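Local coordinates for protein beta-fructofuranosidase (Bifidobacterium adolescentis, PDB 6NOB) that probably hydrolyses beta-fructofuranoside linkages such as that of sucrose, as a family 32 glycoside hydrolase, at residues 119-124 and 472-477; 166-171 and 488-493; 435-440 and 451-456. All coordinates share one frame; numbering follows the deposited sequence.

Contact 1 of 3, residues 119-124 and 472-477; sequences GAHFEP and MSLPRE
F122 and M472 meet through their backbones: M472 N donates to F122 O over 3.1 Å, with N-H...O at 158° and the donor in the carbonyl plane. A water makes a second link. It accepts from F122 N and donates to S473 O at 2.9 Å; the backbone N and O of F122 are thereby both tied to the 472-477 chain, N through the water and O directly. A third polar approach involves no N-H: the H121 ring turns its CD2 edge to M472 O, 3.1 Å away and in the plane of the ring.

Van der Waals contacts flank this backbone track. L474 crosses H121 at about a right angle and lays its CD2 methyl over one face of the imidazole, 4.3 Å from the centroid and 11° off the ring normal, a CH-pi contact. L474 CG comes closer still, 3.5 Å from H121 NE2, while the CD2 methyl also meets A120 O. With CG anti to its carbonyl carbon (chi1 -66°), the H121 ring lies between M472 O at its edge and L474 over one face. F122 and M472 lie side by side and point the same way, F122 CD2 at 4.1 Å from M472 CG.

Charge enters through the two imidazole nitrogens, both of which hydrogen-bond to carboxylates: ND1 to D588 and NE2 to E593. The pair fixes the rotation of the ring and would probably favour its doubly protonated form.

H121 begins the family 32 signature that runs on into strand 127-138, where M129 packs against F122 and M472, and P132 against M472. On the other flank S473 and R476 border strand 448-454. D588 and E593 belong to the neighbouring strands 582-588 and 591-596 of the C-terminal beta-sandwich, and the contact therefore lies where propeller and sandwich join.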
loop_
_atom_site.group_PDB
_atom_site.type_symbol
_atom_site.label_atom_id
_atom_site.label_comp_id
_atom_site.label_asym_id
_atom_site.label_seq_id
_atom_site.Cartn_x
_atom_site.Cartn_y
_atom_site.Cartn_z
ATOM N N GLY A 119 1.078 -13.878 8.418
ATOM C CA GLY A 119 2.014 -14.911 8.022
ATOM C C GLY A 119 2.411 -14.888 6.559
ATOM O O GLY A 119 3.485 -15.383 6.204
ATOM N N ALA A 120 1.563 -14.315 5.697
ATOM C CA ALA A 120 1.774 -14.387 4.257
ATOM C C ALA A 120 1.661 -13.052 3.534
ATOM O O ALA A 120 1.801 -13.024 2.306
ATOM C CB ALA A 120 0.785 -15.377 3.621
ATOM N N HIS A 121 1.405 -11.956 4.239
ATOM C CA HIS A 121 1.370 -10.636 3.629
ATOM C C HIS A 121 2.688 -9.919 3.890
ATOM O O HIS A 121 3.349 -10.154 4.905
ATOM C CB HIS A 121 0.206 -9.803 4.174
ATOM C CG HIS A 121 -1.144 -10.337 3.808
ATOM N ND1 HIS A 121 -1.655 -11.501 4.342
ATOM C CD2 HIS A 121 -2.093 -9.862 2.967
ATOM C CE1 HIS A 121 -2.856 -11.723 3.840
ATOM N NE2 HIS A 121 -3.148 -10.743 3.004
ATOM N N PHE A 122 3.074 -9.044 2.963
ATOM C CA PHE A 122 4.322 -8.317 3.141
ATOM C C PHE A 122 4.195 -7.310 4.277
ATOM O O PHE A 122 3.224 -6.551 4.349
ATOM C CB PHE A 122 4.741 -7.594 1.862
ATOM C CG PHE A 122 6.020 -6.817 2.020
ATOM C CD1 PHE A 122 7.247 -7.454 1.909
ATOM C CD2 PHE A 122 5.997 -5.464 2.326
ATOM C CE1 PHE A 122 8.429 -6.750 2.076
ATOM C CE2 PHE A 122 7.175 -4.756 2.497
ATOM C CZ PHE A 122 8.392 -5.400 2.368
ATOM N N GLU A 123 5.185 -7.307 5.161
ATOM C CA GLU A 123 5.340 -6.327 6.221
ATOM C C GLU A 123 6.821 -6.008 6.345
ATOM O O GLU A 123 7.666 -6.866 6.061
ATOM C CB GLU A 123 4.813 -6.841 7.572
ATOM C CG GLU A 123 3.371 -7.323 7.569
ATOM C CD GLU A 123 2.976 -7.965 8.888
ATOM O OE1 GLU A 123 3.809 -7.958 9.821
ATOM O OE2 GLU A 123 1.839 -8.477 8.993
ATOM N N PRO A 124 7.169 -4.790 6.750
ATOM C CA PRO A 124 8.571 -4.495 7.058
ATOM C C PRO A 124 8.994 -5.209 8.333
ATOM O O PRO A 124 8.177 -5.785 9.056
ATOM C CB PRO A 124 8.588 -2.974 7.225
ATOM C CG PRO A 124 7.199 -2.641 7.658
ATOM C CD PRO A 124 6.305 -3.612 6.937
ATOM N N MET A 472 0.818 -5.067 3.146
ATOM C CA MET A 472 0.266 -4.986 1.805
ATOM C C MET A 472 -0.747 -6.101 1.593
ATOM O O MET A 472 -0.679 -7.160 2.222
ATOM C CB MET A 472 1.365 -5.071 0.745
ATOM C CG MET A 472 2.452 -4.026 0.908
ATOM S SD MET A 472 1.834 -2.352 0.645
ATOM C CE MET A 472 3.366 -1.440 0.706
ATOM N N SER A 473 -1.699 -5.838 0.706
ATOM C CA SER A 473 -2.636 -6.854 0.271
ATOM C C SER A 473 -1.899 -7.971 -0.471
ATOM O O SER A 473 -0.719 -7.858 -0.815
ATOM C CB SER A 473 -3.705 -6.223 -0.619
ATOM O OG SER A 473 -3.169 -5.895 -1.892
ATOM N N LEU A 474 -2.602 -9.076 -0.691
ATOM C CA LEU A 474 -2.040 -10.036 -1.626
ATOM C C LEU A 474 -2.260 -9.531 -3.052
ATOM O O LEU A 474 -3.314 -8.961 -3.348
ATOM C CB LEU A 474 -2.678 -11.413 -1.439
ATOM C CG LEU A 474 -2.321 -12.142 -0.138
ATOM C CD1 LEU A 474 -3.193 -13.376 0.064
ATOM C CD2 LEU A 474 -0.845 -12.522 -0.114
ATOM N N PRO A 475 -1.279 -9.695 -3.940
ATOM C CA PRO A 475 -1.383 -9.087 -5.276
ATOM C C PRO A 475 -2.581 -9.619 -6.050
ATOM O O PRO A 475 -2.800 -10.830 -6.140
ATOM C CB PRO A 475 -0.058 -9.466 -5.947
ATOM C CG PRO A 475 0.475 -10.618 -5.151
ATOM C CD PRO A 475 -0.006 -10.410 -3.748
ATOM N N ARG A 476 -3.362 -8.696 -6.608
ATOM C CA ARG A 476 -4.579 -9.028 -7.334
ATOM C C ARG A 476 -4.413 -8.737 -8.822
ATOM O O ARG A 476 -3.828 -7.719 -9.207
ATOM C CB ARG A 476 -5.774 -8.248 -6.781
ATOM C CG ARG A 476 -6.094 -8.575 -5.335
ATOM C CD ARG A 476 -7.149 -7.643 -4.764
ATOM N NE ARG A 476 -7.243 -7.772 -3.312
ATOM C CZ ARG A 476 -8.094 -7.090 -2.552
ATOM N NH1 ARG A 476 -8.935 -6.228 -3.107
ATOM N NH2 ARG A 476 -8.106 -7.270 -1.238
ATOM N N GLU A 477 -4.928 -9.640 -9.651
ATOM C CA GLU A 477 -4.977 -9.432 -11.089
ATOM C C GLU A 477 -6.295 -8.763 -11.452
ATOM O O GLU A 477 -7.344 -9.088 -10.889
ATOM C CB GLU A 477 -4.832 -10.761 -11.838
ATOM C CG GLU A 477 -4.793 -10.625 -13.357
ATOM C CD GLU A 477 -4.724 -11.967 -14.066
ATOM O OE1 GLU A 477 -4.391 -12.975 -13.405
ATOM O OE2 GLU A 477 -5.003 -12.011 -15.284
HETATM O O HOH W 1 1.690 -9.019 0.338
#

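Contact 2 of 3, residues 166-171 and 488-493; sequences RDLVHW and KPVSEV
V169 directs its CG2 methyl at the first turn of helix 491-497, 3.6 Å from E492 O and 4.2 Å from V493 CG2. Its torsion splits the two branches: CG1, anti to the backbone N (chi1 172°), goes instead over one face of its neighbour H170, offset toward the ring's rim. E492 comes alongside with its aliphatic root, CB lying 3.2 Å from D167 O. Its chain then bends at chi2, and OE1 forms a salt bridge with R447. L168, on a backbone of left-handed conformation, sends CD1 to V490 CG2 at 4.3 Å. No hydrogen bond joins the two segments.

The shape of the loop is set from within by the D167 carboxylate. OD1 takes two backbone donors, H170 N on its syn side at 2.8 Å and V169 N from above the carboxylate plane, which makes an Asx turn. OD2 uses its syn lone pair for H170 ND1, 2.6 Å away, in the imidazole plane and nearly straight at 166°. This bond fixes the rotation of the ring while V169 stays presented to the helix.

Around the contact, I635 and L497 also touch V169. L168 reaches I449 and F451 of strand 448-454 and P475 of strand 468-481, which packs on V490 and V493 as well. The loop between strands 159-165 and 172-173 thereby meets the start of helix 491-497, just after strand 484-489.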
loop_
_atom_site.group_PDB
_atom_site.type_symbol
_atom_site.label_atom_id
_atom_site.label_comp_id
_atom_site.label_asym_id
_atom_site.label_seq_id
_atom_site.Cartn_x
_atom_site.Cartn_y
_atom_site.Cartn_z
ATOM N N ARG A 166 10.701 -12.776 -6.868
ATOM C CA ARG A 166 10.612 -13.525 -8.111
ATOM C C ARG A 166 9.236 -14.136 -8.344
ATOM O O ARG A 166 9.000 -14.688 -9.424
ATOM C CB ARG A 166 11.666 -14.641 -8.138
ATOM C CG ARG A 166 13.109 -14.157 -8.083
ATOM C CD ARG A 166 14.080 -15.304 -8.340
ATOM N NE ARG A 166 15.446 -14.846 -8.588
ATOM C CZ ARG A 166 15.855 -14.275 -9.718
ATOM N NH1 ARG A 166 15.008 -14.089 -10.720
ATOM N NH2 ARG A 166 17.119 -13.892 -9.848
ATOM N N ASP A 167 8.324 -14.065 -7.366
ATOM C CA ASP A 167 7.026 -14.711 -7.520
ATOM C C ASP A 167 5.863 -13.882 -6.985
ATOM O O ASP A 167 4.742 -14.402 -6.914
ATOM C CB ASP A 167 7.036 -16.091 -6.839
ATOM C CG ASP A 167 7.299 -16.013 -5.340
ATOM O OD1 ASP A 167 7.392 -14.894 -4.790
ATOM O OD2 ASP A 167 7.416 -17.086 -4.709
ATOM N N LEU A 168 6.096 -12.625 -6.594
ATOM C CA LEU A 168 5.081 -11.729 -6.039
ATOM C C LEU A 168 4.535 -12.211 -4.698
ATOM O O LEU A 168 3.609 -11.602 -4.151
ATOM C CB LEU A 168 3.920 -11.536 -7.021
ATOM C CG LEU A 168 4.181 -10.705 -8.273
ATOM C CD1 LEU A 168 3.129 -11.003 -9.330
ATOM C CD2 LEU A 168 4.204 -9.224 -7.925
ATOM N N VAL A 169 5.102 -13.290 -4.159
ATOM C CA VAL A 169 4.653 -13.877 -2.896
ATOM C C VAL A 169 5.738 -13.791 -1.828
ATOM O O VAL A 169 5.485 -13.315 -0.715
ATOM C CB VAL A 169 4.191 -15.338 -3.094
ATOM C CG1 VAL A 169 3.905 -15.989 -1.752
ATOM C CG2 VAL A 169 2.964 -15.387 -3.995
ATOM N N HIS A 170 6.950 -14.241 -2.143
ATOM C CA HIS A 170 8.077 -14.220 -1.215
ATOM C C HIS A 170 8.960 -13.017 -1.518
ATOM O O HIS A 170 9.314 -12.782 -2.677
ATOM C CB HIS A 170 8.900 -15.506 -1.315
ATOM C CG HIS A 170 8.103 -16.756 -1.112
ATOM N ND1 HIS A 170 7.531 -17.452 -2.155
ATOM C CD2 HIS A 170 7.786 -17.439 0.013
ATOM C CE1 HIS A 170 6.895 -18.509 -1.681
ATOM N NE2 HIS A 170 7.035 -18.524 -0.368
ATOM N N TRP A 171 9.343 -12.279 -0.479
ATOM C CA TRP A 171 10.010 -10.995 -0.639
ATOM C C TRP A 171 11.385 -10.999 0.013
ATOM O O TRP A 171 11.573 -11.564 1.095
ATOM C CB TRP A 171 9.142 -9.872 -0.064
ATOM C CG TRP A 171 7.887 -9.734 -0.852
ATOM C CD1 TRP A 171 6.677 -10.306 -0.581
ATOM C CD2 TRP A 171 7.728 -9.019 -2.080
ATOM N NE1 TRP A 171 5.769 -9.971 -1.555
ATOM C CE2 TRP A 171 6.389 -9.183 -2.489
ATOM C CE3 TRP A 171 8.584 -8.241 -2.866
ATOM C CZ2 TRP A 171 5.887 -8.603 -3.651
ATOM C CZ3 TRP A 171 8.085 -7.669 -4.021
ATOM C CH2 TRP A 171 6.749 -7.851 -4.402
ATOM N N LYS A 488 -8.834 -10.521 -8.506
ATOM C CA LYS A 488 -8.650 -11.892 -8.061
ATOM C C LYS A 488 -7.181 -12.068 -7.779
ATOM O O LYS A 488 -6.352 -11.465 -8.486
ATOM C CB LYS A 488 -9.126 -12.869 -9.146
ATOM C CG LYS A 488 -9.375 -14.300 -8.711
ATOM C CD LYS A 488 -9.729 -15.156 -9.928
ATOM C CE LYS A 488 -10.456 -16.441 -9.545
ATOM N NZ LYS A 488 -9.525 -17.501 -9.062
ATOM N N PRO A 489 -6.781 -12.845 -6.768
ATOM C CA PRO A 489 -5.358 -13.047 -6.504
ATOM C C PRO A 489 -4.649 -13.639 -7.716
ATOM O O PRO A 489 -5.209 -14.462 -8.446
ATOM C CB PRO A 489 -5.341 -14.009 -5.314
ATOM C CG PRO A 489 -6.648 -13.791 -4.646
ATOM C CD PRO A 489 -7.626 -13.489 -5.741
ATOM N N VAL A 490 -3.414 -13.187 -7.939
ATOM C CA VAL A 490 -2.647 -13.693 -9.065
ATOM C C VAL A 490 -2.387 -15.186 -8.874
ATOM O O VAL A 490 -2.437 -15.720 -7.759
ATOM C CB VAL A 490 -1.332 -12.920 -9.241
ATOM C CG1 VAL A 490 -1.613 -11.445 -9.483
ATOM C CG2 VAL A 490 -0.442 -13.096 -8.019
ATOM N N SER A 491 -2.113 -15.864 -9.991
ATOM C CA SER A 491 -1.934 -17.311 -9.953
ATOM C C SER A 491 -0.842 -17.722 -8.973
ATOM O O SER A 491 -0.948 -18.778 -8.340
ATOM C CB SER A 491 -1.633 -17.836 -11.360
ATOM O OG SER A 491 -0.319 -17.501 -11.772
ATOM N N GLU A 492 0.193 -16.894 -8.814
ATOM C CA GLU A 492 1.286 -17.245 -7.913
ATOM C C GLU A 492 0.825 -17.333 -6.464
ATOM O O GLU A 492 1.358 -18.140 -5.693
ATOM C CB GLU A 492 2.420 -16.232 -8.046
ATOM C CG GLU A 492 3.102 -16.233 -9.402
ATOM C CD GLU A 492 2.473 -15.256 -10.370
ATOM O OE1 GLU A 492 1.311 -14.855 -10.151
ATOM O OE2 GLU A 492 3.148 -14.880 -11.350
ATOM N N VAL A 493 -0.155 -16.514 -6.070
ATOM C CA VAL A 493 -0.679 -16.584 -4.708
ATOM C C VAL A 493 -1.270 -17.963 -4.440
ATOM O O VAL A 493 -0.983 -18.594 -3.415
ATOM C CB VAL A 493 -1.711 -15.465 -4.470
ATOM C CG1 VAL A 493 -2.625 -15.814 -3.303
ATOM C CG2 VAL A 493 -1.005 -14.142 -4.224
#

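Contact 3 of 3, residues 435-440 and 451-456; sequences YYATQS and FGWFTD
Y435 turns its ring edge toward the face of F454, an offset edge-to-face pair with centroids 5.9 Å apart and planes at 60°. CG anti to the backbone N (chi1 179°) carries the Y435 ring along the sheet to G452, where packing is tight, CE1 lying 3.9 Å from G452 CA; a beta carbon on G452 would run into that ring. A lysine in place of F454 would probably leave the Y435 edge without an aromatic face and bury a charge. On the opposite face of the sheet, Y436 CD2 meets W453 CZ3 at 3.9 Å, and A437 CB approaches the indole edge at CE3.

The two strands form an antiparallel hairpin of the family 32 beta-propeller, interrupted by a beta bulge. Y436 and W453 exchange two backbone bonds, W453 N to Y436 O being the shorter at 2.7 Å. A437, in left-handed conformation, then helps shift the register, and Q439 and F451 exchange two more. T438 CA makes a CA-H...O contact to F451 O at 3.2 Å.

Past F454 the backbone pairing goes on, T455 bonding to G434, but the side chains become partly exposed. T455 CG2 still meets Y436 CB at 4.0 Å.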
loop_
_atom_site.group_PDB
_atom_site.type_symbol
_atom_site.label_atom_id
_atom_site.label_comp_id
_atom_site.label_asym_id
_atom_site.label_seq_id
_atom_site.Cartn_x
_atom_site.Cartn_y
_atom_site.Cartn_z
ATOM N N TYR A 435 -8.562 -1.075 2.853
ATOM C CA TYR A 435 -7.837 -1.377 1.625
ATOM C C TYR A 435 -7.622 -0.060 0.891
ATOM O O TYR A 435 -8.566 0.514 0.339
ATOM C CB TYR A 435 -8.618 -2.381 0.782
ATOM C CG TYR A 435 -7.975 -2.743 -0.535
ATOM C CD1 TYR A 435 -6.961 -3.692 -0.597
ATOM C CD2 TYR A 435 -8.398 -2.156 -1.720
ATOM C CE1 TYR A 435 -6.374 -4.037 -1.804
ATOM C CE2 TYR A 435 -7.824 -2.499 -2.930
ATOM C CZ TYR A 435 -6.810 -3.438 -2.966
ATOM O OH TYR A 435 -6.234 -3.773 -4.171
ATOM N N TYR A 436 -6.386 0.433 0.902
ATOM C CA TYR A 436 -6.119 1.819 0.554
ATOM C C TYR A 436 -4.854 1.920 -0.285
ATOM O O TYR A 436 -4.045 0.990 -0.349
ATOM C CB TYR A 436 -5.982 2.680 1.820
ATOM C CG TYR A 436 -6.171 4.160 1.595
ATOM C CD1 TYR A 436 -7.422 4.681 1.299
ATOM C CD2 TYR A 436 -5.097 5.037 1.687
ATOM C CE1 TYR A 436 -7.599 6.034 1.092
ATOM C CE2 TYR A 436 -5.265 6.392 1.484
ATOM C CZ TYR A 436 -6.518 6.884 1.184
ATOM O OH TYR A 436 -6.692 8.233 0.979
ATOM N N ALA A 437 -4.705 3.074 -0.938
ATOM C CA ALA A 437 -3.467 3.454 -1.620
ATOM C C ALA A 437 -3.075 2.437 -2.691
ATOM O O ALA A 437 -1.939 1.962 -2.745
ATOM C CB ALA A 437 -2.335 3.654 -0.610
ATOM N N THR A 438 -4.029 2.112 -3.558
ATOM C CA THR A 438 -3.776 1.143 -4.615
ATOM C C THR A 438 -2.828 1.714 -5.660
ATOM O O THR A 438 -2.929 2.884 -6.042
ATOM C CB THR A 438 -5.082 0.733 -5.294
ATOM O OG1 THR A 438 -5.766 1.905 -5.758
ATOM C CG2 THR A 438 -5.973 -0.019 -4.330
ATOM N N GLN A 439 -1.903 0.879 -6.123
ATOM C CA GLN A 439 -1.123 1.167 -7.316
ATOM C C GLN A 439 -1.008 -0.112 -8.127
ATOM O O GLN A 439 -0.915 -1.205 -7.563
ATOM C CB GLN A 439 0.270 1.719 -6.985
ATOM C CG GLN A 439 1.022 2.203 -8.220
ATOM C CD GLN A 439 2.354 2.845 -7.896
ATOM O OE1 GLN A 439 3.415 2.304 -8.216
ATOM N NE2 GLN A 439 2.307 4.015 -7.267
ATOM N N SER A 440 -1.027 0.026 -9.445
ATOM C CA SER A 440 -1.011 -1.117 -10.340
ATOM C C SER A 440 0.182 -1.036 -11.283
ATOM O O SER A 440 0.832 0.002 -11.412
ATOM C CB SER A 440 -2.317 -1.198 -11.136
ATOM O OG SER A 440 -2.184 -0.554 -12.390
ATOM N N PHE A 451 -1.466 -3.716 -6.082
ATOM C CA PHE A 451 -1.211 -3.857 -4.656
ATOM C C PHE A 451 -1.960 -2.775 -3.888
ATOM O O PHE A 451 -2.180 -1.671 -4.392
ATOM C CB PHE A 451 0.281 -3.736 -4.334
ATOM C CG PHE A 451 1.058 -5.000 -4.533
ATOM C CD1 PHE A 451 1.081 -5.976 -3.552
ATOM C CD2 PHE A 451 1.791 -5.200 -5.692
ATOM C CE1 PHE A 451 1.809 -7.139 -3.730
ATOM C CE2 PHE A 451 2.522 -6.358 -5.875
ATOM C CZ PHE A 451 2.532 -7.329 -4.893
ATOM N N GLY A 452 -2.334 -3.100 -2.652
ATOM C CA GLY A 452 -2.928 -2.125 -1.762
ATOM C C GLY A 452 -2.307 -2.216 -0.381
ATOM O O GLY A 452 -1.691 -3.220 -0.019
ATOM N N TRP A 453 -2.471 -1.140 0.381
ATOM C CA TRP A 453 -1.982 -1.061 1.751
ATOM C C TRP A 453 -3.166 -1.153 2.701
ATOM O O TRP A 453 -4.167 -0.449 2.521
ATOM C CB TRP A 453 -1.207 0.241 1.988
ATOM C CG TRP A 453 -1.106 0.668 3.439
ATOM C CD1 TRP A 453 -0.622 -0.069 4.481
ATOM C CD2 TRP A 453 -1.479 1.941 3.989
ATOM N NE1 TRP A 453 -0.679 0.661 5.645
ATOM C CE2 TRP A 453 -1.202 1.897 5.370
ATOM C CE3 TRP A 453 -2.023 3.111 3.448
ATOM C CZ2 TRP A 453 -1.449 2.976 6.217
ATOM C CZ3 TRP A 453 -2.272 4.179 4.290
ATOM C CH2 TRP A 453 -1.982 4.107 5.659
ATOM N N PHE A 454 -3.056 -2.023 3.701
ATOM C CA PHE A 454 -4.107 -2.181 4.705
ATOM C C PHE A 454 -3.839 -1.204 5.841
ATOM O O PHE A 454 -2.986 -1.445 6.701
ATOM C CB PHE A 454 -4.170 -3.621 5.199
ATOM C CG PHE A 454 -4.931 -4.532 4.285
ATOM C CD1 PHE A 454 -6.256 -4.272 3.981
ATOM C CD2 PHE A 454 -4.319 -5.641 3.719
ATOM C CE1 PHE A 454 -6.963 -5.103 3.132
ATOM C CE2 PHE A 454 -5.019 -6.476 2.870
ATOM C CZ PHE A 454 -6.344 -6.207 2.576
ATOM N N THR A 455 -4.563 -0.086 5.838
ATOM C CA THR A 455 -4.518 0.866 6.937
ATOM C C THR A 455 -5.505 0.444 8.019
ATOM O O THR A 455 -6.518 -0.207 7.745
ATOM C CB THR A 455 -4.824 2.286 6.449
ATOM O OG1 THR A 455 -4.721 3.206 7.544
ATOM C CG2 THR A 455 -6.212 2.372 5.836
ATOM N N ASP A 456 -5.195 0.814 9.260
ATOM C CA ASP A 456 -5.882 0.255 10.425
ATOM C C ASP A 456 -7.116 1.078 10.804
ATOM O O ASP A 456 -7.218 1.643 11.892
ATOM C CB ASP A 456 -4.918 0.147 11.601
ATOM C CG ASP A 456 -5.508 -0.631 12.762
ATOM O OD1 ASP A 456 -6.386 -1.486 12.512
ATOM O OD2 ASP A 456 -5.108 -0.375 13.920
#

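In the fold
Contact 1 stands between the others, its centre about 9 Å from that of contact 2 and about 10 Å from that of contact 3, which are themselves about 16 Å apart. Strand 468-481 makes the connection, with probable backbone hydrogen bonds from V490 N to P475 O (3.0 Å) and from S473 N to G452 O (2.7 Å). F451 of contact 3 meets P475 of contact 1 and L168 and W171 of contact 2, while W171 also packs edge-to-face with F122. Contact 3 touches D131 of the WMNDPNG motif, which supplies the nucleophile in relatives. The Y436 side chain is about 5 Å from a bound PEG fragment, that of M472 about 10 Å.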